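PDB 5K2I: 1-Cys peroxiredoxin from Vibrio vulnificus MO6-24/O, which probably reduces hydrogen peroxide and other peroxides as a thioredoxin-fold peroxidase of the 1-Cys type, and is also implicated in scavenging nitric oxide. Local coordinates for residues G100-M112 with G118-D130. Sequence-based numbering, arbitrary orientation.
Sequences GDASFTKALGLEM and GGLRSQRYAMIID
A short helix, 103-108, runs into the beta hairpin of strands 111-113 and 120-130 in this thioredoxin-fold peroxiredoxin. Met112 and Arg121 form an antiparallel hydrogen-bonded pair. Met112 N donates to Arg121 O (2.8 Å), and Arg121 N donates back to Met112 O. A third bond, from Gln123 N to Leu110 O (2.9 Å), is almost straight at 172° and ties Leu110, just past the end of the helix, to Gln123 at the break in strand 120-130. Gly109, with positive phi, closes the helix in a Schellman motif. Strand 120-130 also pairs with strand 34-40, so the contact joins the helix to the central sheet.

The Tyr125 ring packs against Leu110 and Leu108. Its CG sits between the backbone N and the carbonyl carbon (chi1 65°). Leu110 CD1 lies over one ring face, 3.9 Å from the centroid, in a CH-pi contact. Leu108 CD1 lies 3.8 Å from Tyr125 CZ, the two side chains crossing at about a right angle. Leu108 CD2 meets Met127 CE tip to tip. Near the hairpin turn, Leu120 CD2 packs 3.7 Å from Lys106 CD, across the lysine chain.

Thr105 OG1, also bonded to Asp99, shares one water with Ser122 and Tyr125. The water donates to Thr105 OG1 and to Ser122 OG, and lies 2.7 Å from Tyr125 OH. Ser122 OG in turn donates to a lone pair of Gln123 O, in the carbonyl plane, at 2.8 Å.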
# COMPACT_ATOMS: atom_id res chain seq x y z
N GLY A 100 -6.99 -18.06 -12.60
CA GLY A 100 -8.26 -17.37 -12.80
C GLY A 100 -9.36 -17.61 -11.78
O GLY A 100 -10.22 -16.75 -11.58
N ASP A 101 -9.34 -18.79 -11.17
CA ASP A 101 -10.34 -19.14 -10.16
C ASP A 101 -9.75 -19.12 -8.75
O ASP A 101 -10.40 -19.59 -7.82
CB ASP A 101 -10.95 -20.52 -10.47
CG ASP A 101 -9.93 -21.66 -10.38
OD1 ASP A 101 -8.72 -21.40 -10.16
OD2 ASP A 101 -10.35 -22.83 -10.57
N ALA A 102 -8.52 -18.60 -8.62
CA ALA A 102 -7.82 -18.46 -7.33
C ALA A 102 -7.47 -19.79 -6.68
O ALA A 102 -7.12 -19.81 -5.51
CB ALA A 102 -8.63 -17.59 -6.35
N SER A 103 -7.55 -20.89 -7.42
CA SER A 103 -7.32 -22.20 -6.82
C SER A 103 -5.87 -22.38 -6.36
O SER A 103 -5.64 -22.95 -5.30
CB SER A 103 -7.71 -23.32 -7.78
OG SER A 103 -7.00 -23.23 -9.00
N PHE A 104 -4.90 -21.91 -7.14
CA PHE A 104 -3.49 -22.02 -6.75
C PHE A 104 -3.23 -21.15 -5.51
O PHE A 104 -2.60 -21.59 -4.54
CB PHE A 104 -2.59 -21.63 -7.93
CG PHE A 104 -1.12 -21.53 -7.61
CD1 PHE A 104 -0.32 -22.67 -7.53
CD2 PHE A 104 -0.52 -20.30 -7.45
CE1 PHE A 104 1.05 -22.55 -7.25
CE2 PHE A 104 0.84 -20.18 -7.18
CZ PHE A 104 1.62 -21.30 -7.09
N THR A 105 -3.77 -19.94 -5.54
CA THR A 105 -3.58 -18.97 -4.47
C THR A 105 -4.18 -19.47 -3.16
O THR A 105 -3.55 -19.36 -2.10
CB THR A 105 -4.20 -17.62 -4.88
OG1 THR A 105 -3.55 -17.16 -6.07
CG2 THR A 105 -4.04 -16.59 -3.80
N LYS A 106 -5.36 -20.07 -3.25
CA LYS A 106 -5.98 -20.63 -2.05
C LYS A 106 -5.20 -21.83 -1.54
O LYS A 106 -5.09 -22.02 -0.33
CB LYS A 106 -7.42 -21.01 -2.32
CG LYS A 106 -8.34 -19.82 -2.49
CD LYS A 106 -9.79 -20.24 -2.58
CE LYS A 106 -10.08 -20.91 -3.89
NZ LYS A 106 -11.53 -21.28 -4.00
N ALA A 107 -4.65 -22.64 -2.44
CA ALA A 107 -3.84 -23.80 -2.04
C ALA A 107 -2.58 -23.38 -1.29
O ALA A 107 -2.05 -24.12 -0.48
CB ALA A 107 -3.48 -24.63 -3.25
N LEU A 108 -2.09 -22.16 -1.56
CA LEU A 108 -0.94 -21.62 -0.86
C LEU A 108 -1.31 -20.98 0.47
O LEU A 108 -0.44 -20.68 1.28
CB LEU A 108 -0.26 -20.54 -1.71
CG LEU A 108 0.41 -20.95 -3.01
CD1 LEU A 108 0.86 -19.71 -3.74
CD2 LEU A 108 1.59 -21.84 -2.74
N GLY A 109 -2.60 -20.71 0.65
CA GLY A 109 -3.07 -19.97 1.81
C GLY A 109 -2.74 -18.50 1.74
O GLY A 109 -2.61 -17.83 2.78
N LEU A 110 -2.62 -17.97 0.53
CA LEU A 110 -2.20 -16.58 0.36
C LEU A 110 -3.26 -15.72 -0.35
O LEU A 110 -2.96 -14.69 -0.94
CB LEU A 110 -0.86 -16.53 -0.39
CG LEU A 110 0.32 -16.96 0.49
CD1 LEU A 110 1.58 -17.18 -0.32
CD2 LEU A 110 0.56 -15.90 1.55
N GLU A 111 -4.52 -16.14 -0.27
CA GLU A 111 -5.62 -15.35 -0.81
C GLU A 111 -5.95 -14.17 0.11
O GLU A 111 -5.55 -14.14 1.29
CB GLU A 111 -6.87 -16.22 -1.01
CG GLU A 111 -7.62 -16.60 0.28
CD GLU A 111 -7.09 -17.86 0.97
OE1 GLU A 111 -5.93 -18.27 0.75
OE2 GLU A 111 -7.87 -18.47 1.74
N MET A 112 -6.68 -13.21 -0.44
CA MET A 112 -7.26 -12.13 0.35
C MET A 112 -8.50 -11.61 -0.35
O MET A 112 -8.59 -11.61 -1.57
CB MET A 112 -6.25 -11.01 0.56
CG MET A 112 -5.96 -10.24 -0.68
SD MET A 112 -4.90 -8.83 -0.33
CE MET A 112 -4.71 -8.26 -2.00
N GLY A 118 -12.59 -6.56 -6.52
CA GLY A 118 -12.27 -7.64 -7.43
C GLY A 118 -12.51 -9.02 -6.87
O GLY A 118 -11.98 -9.99 -7.40
N GLY A 119 -13.29 -9.12 -5.80
CA GLY A 119 -13.50 -10.41 -5.18
C GLY A 119 -12.23 -10.98 -4.57
O GLY A 119 -11.36 -10.23 -4.10
N LEU A 120 -12.11 -12.30 -4.58
CA LEU A 120 -10.95 -12.94 -3.98
C LEU A 120 -9.74 -12.81 -4.89
O LEU A 120 -9.81 -13.17 -6.07
CB LEU A 120 -11.25 -14.42 -3.69
CG LEU A 120 -10.36 -15.09 -2.65
CD1 LEU A 120 -10.66 -14.57 -1.25
CD2 LEU A 120 -10.54 -16.61 -2.72
N ARG A 121 -8.64 -12.27 -4.36
CA ARG A 121 -7.41 -12.09 -5.13
C ARG A 121 -6.23 -12.65 -4.34
O ARG A 121 -6.40 -13.21 -3.25
CB ARG A 121 -7.19 -10.61 -5.43
CG ARG A 121 -8.31 -9.96 -6.24
CD ARG A 121 -8.39 -10.57 -7.64
NE ARG A 121 -9.34 -9.86 -8.50
CZ ARG A 121 -9.01 -8.92 -9.39
NH1 ARG A 121 -7.74 -8.55 -9.54
NH2 ARG A 121 -9.96 -8.36 -10.15
N SER A 122 -5.02 -12.47 -4.86
CA SER A 122 -3.81 -12.89 -4.16
C SER A 122 -3.23 -11.76 -3.33
O SER A 122 -3.28 -10.60 -3.73
CB SER A 122 -2.76 -13.36 -5.15
OG SER A 122 -1.61 -13.86 -4.48
N GLN A 123 -2.64 -12.12 -2.19
CA GLN A 123 -1.72 -11.22 -1.50
C GLN A 123 -0.48 -11.02 -2.36
O GLN A 123 -0.19 -11.85 -3.24
CB GLN A 123 -1.33 -11.80 -0.14
CG GLN A 123 -2.50 -11.90 0.83
CD GLN A 123 -2.14 -12.66 2.10
OE1 GLN A 123 -2.84 -13.60 2.51
NE2 GLN A 123 -1.04 -12.27 2.73
N ARG A 124 0.27 -9.97 -2.07
CA ARG A 124 1.59 -9.76 -2.68
C ARG A 124 2.62 -10.63 -1.99
O ARG A 124 2.74 -10.61 -0.77
CB ARG A 124 2.01 -8.30 -2.57
CG ARG A 124 1.12 -7.36 -3.36
CD ARG A 124 1.63 -5.92 -3.30
NE ARG A 124 0.71 -5.02 -3.98
CZ ARG A 124 -0.34 -4.46 -3.39
NH1 ARG A 124 -0.60 -4.71 -2.11
NH2 ARG A 124 -1.15 -3.66 -4.08
N TYR A 125 3.36 -11.42 -2.77
CA TYR A 125 4.45 -12.20 -2.23
C TYR A 125 5.46 -12.50 -3.33
O TYR A 125 5.17 -12.33 -4.53
CB TYR A 125 3.94 -13.53 -1.61
CG TYR A 125 3.31 -14.49 -2.61
CD1 TYR A 125 4.10 -15.29 -3.43
CD2 TYR A 125 1.93 -14.58 -2.75
CE1 TYR A 125 3.54 -16.15 -4.36
CE2 TYR A 125 1.35 -15.45 -3.67
CZ TYR A 125 2.17 -16.22 -4.48
OH TYR A 125 1.60 -17.06 -5.41
N ALA A 126 6.63 -12.97 -2.94
CA ALA A 126 7.61 -13.45 -3.90
C ALA A 126 8.30 -14.67 -3.34
O ALA A 126 8.51 -14.77 -2.12
CB ALA A 126 8.62 -12.36 -4.25
N MET A 127 8.62 -15.59 -4.23
CA MET A 127 9.24 -16.86 -3.89
C MET A 127 10.47 -17.14 -4.73
O MET A 127 10.53 -16.76 -5.91
CB MET A 127 8.28 -18.03 -4.15
CG MET A 127 7.08 -18.15 -3.31
SD MET A 127 6.17 -19.54 -4.02
CE MET A 127 4.86 -19.64 -2.81
N ILE A 128 11.42 -17.85 -4.13
CA ILE A 128 12.40 -18.61 -4.89
C ILE A 128 12.02 -20.08 -4.76
O ILE A 128 11.84 -20.58 -3.65
CB ILE A 128 13.83 -18.39 -4.39
CG1 ILE A 128 14.21 -16.90 -4.49
CG2 ILE A 128 14.83 -19.26 -5.17
CD1 ILE A 128 15.48 -16.53 -3.74
N ILE A 129 11.88 -20.76 -5.89
CA ILE A 129 11.43 -22.14 -5.95
C ILE A 129 12.50 -22.98 -6.63
O ILE A 129 12.88 -22.69 -7.76
CB ILE A 129 10.11 -22.27 -6.71
CG1 ILE A 129 9.11 -21.22 -6.20
CG2 ILE A 129 9.54 -23.68 -6.58
CD1 ILE A 129 8.01 -20.92 -7.16
N ASP A 130 12.99 -24.01 -5.95
CA ASP A 130 14.03 -24.87 -6.49
C ASP A 130 13.46 -26.25 -6.76
O ASP A 130 13.10 -26.96 -5.82
CB ASP A 130 15.21 -24.95 -5.53
CG ASP A 130 16.01 -23.66 -5.47
OD1 ASP A 130 16.67 -23.32 -6.48
OD2 ASP A 130 15.98 -22.97 -4.43
O HOH W 1 -0.94 -16.20 -5.94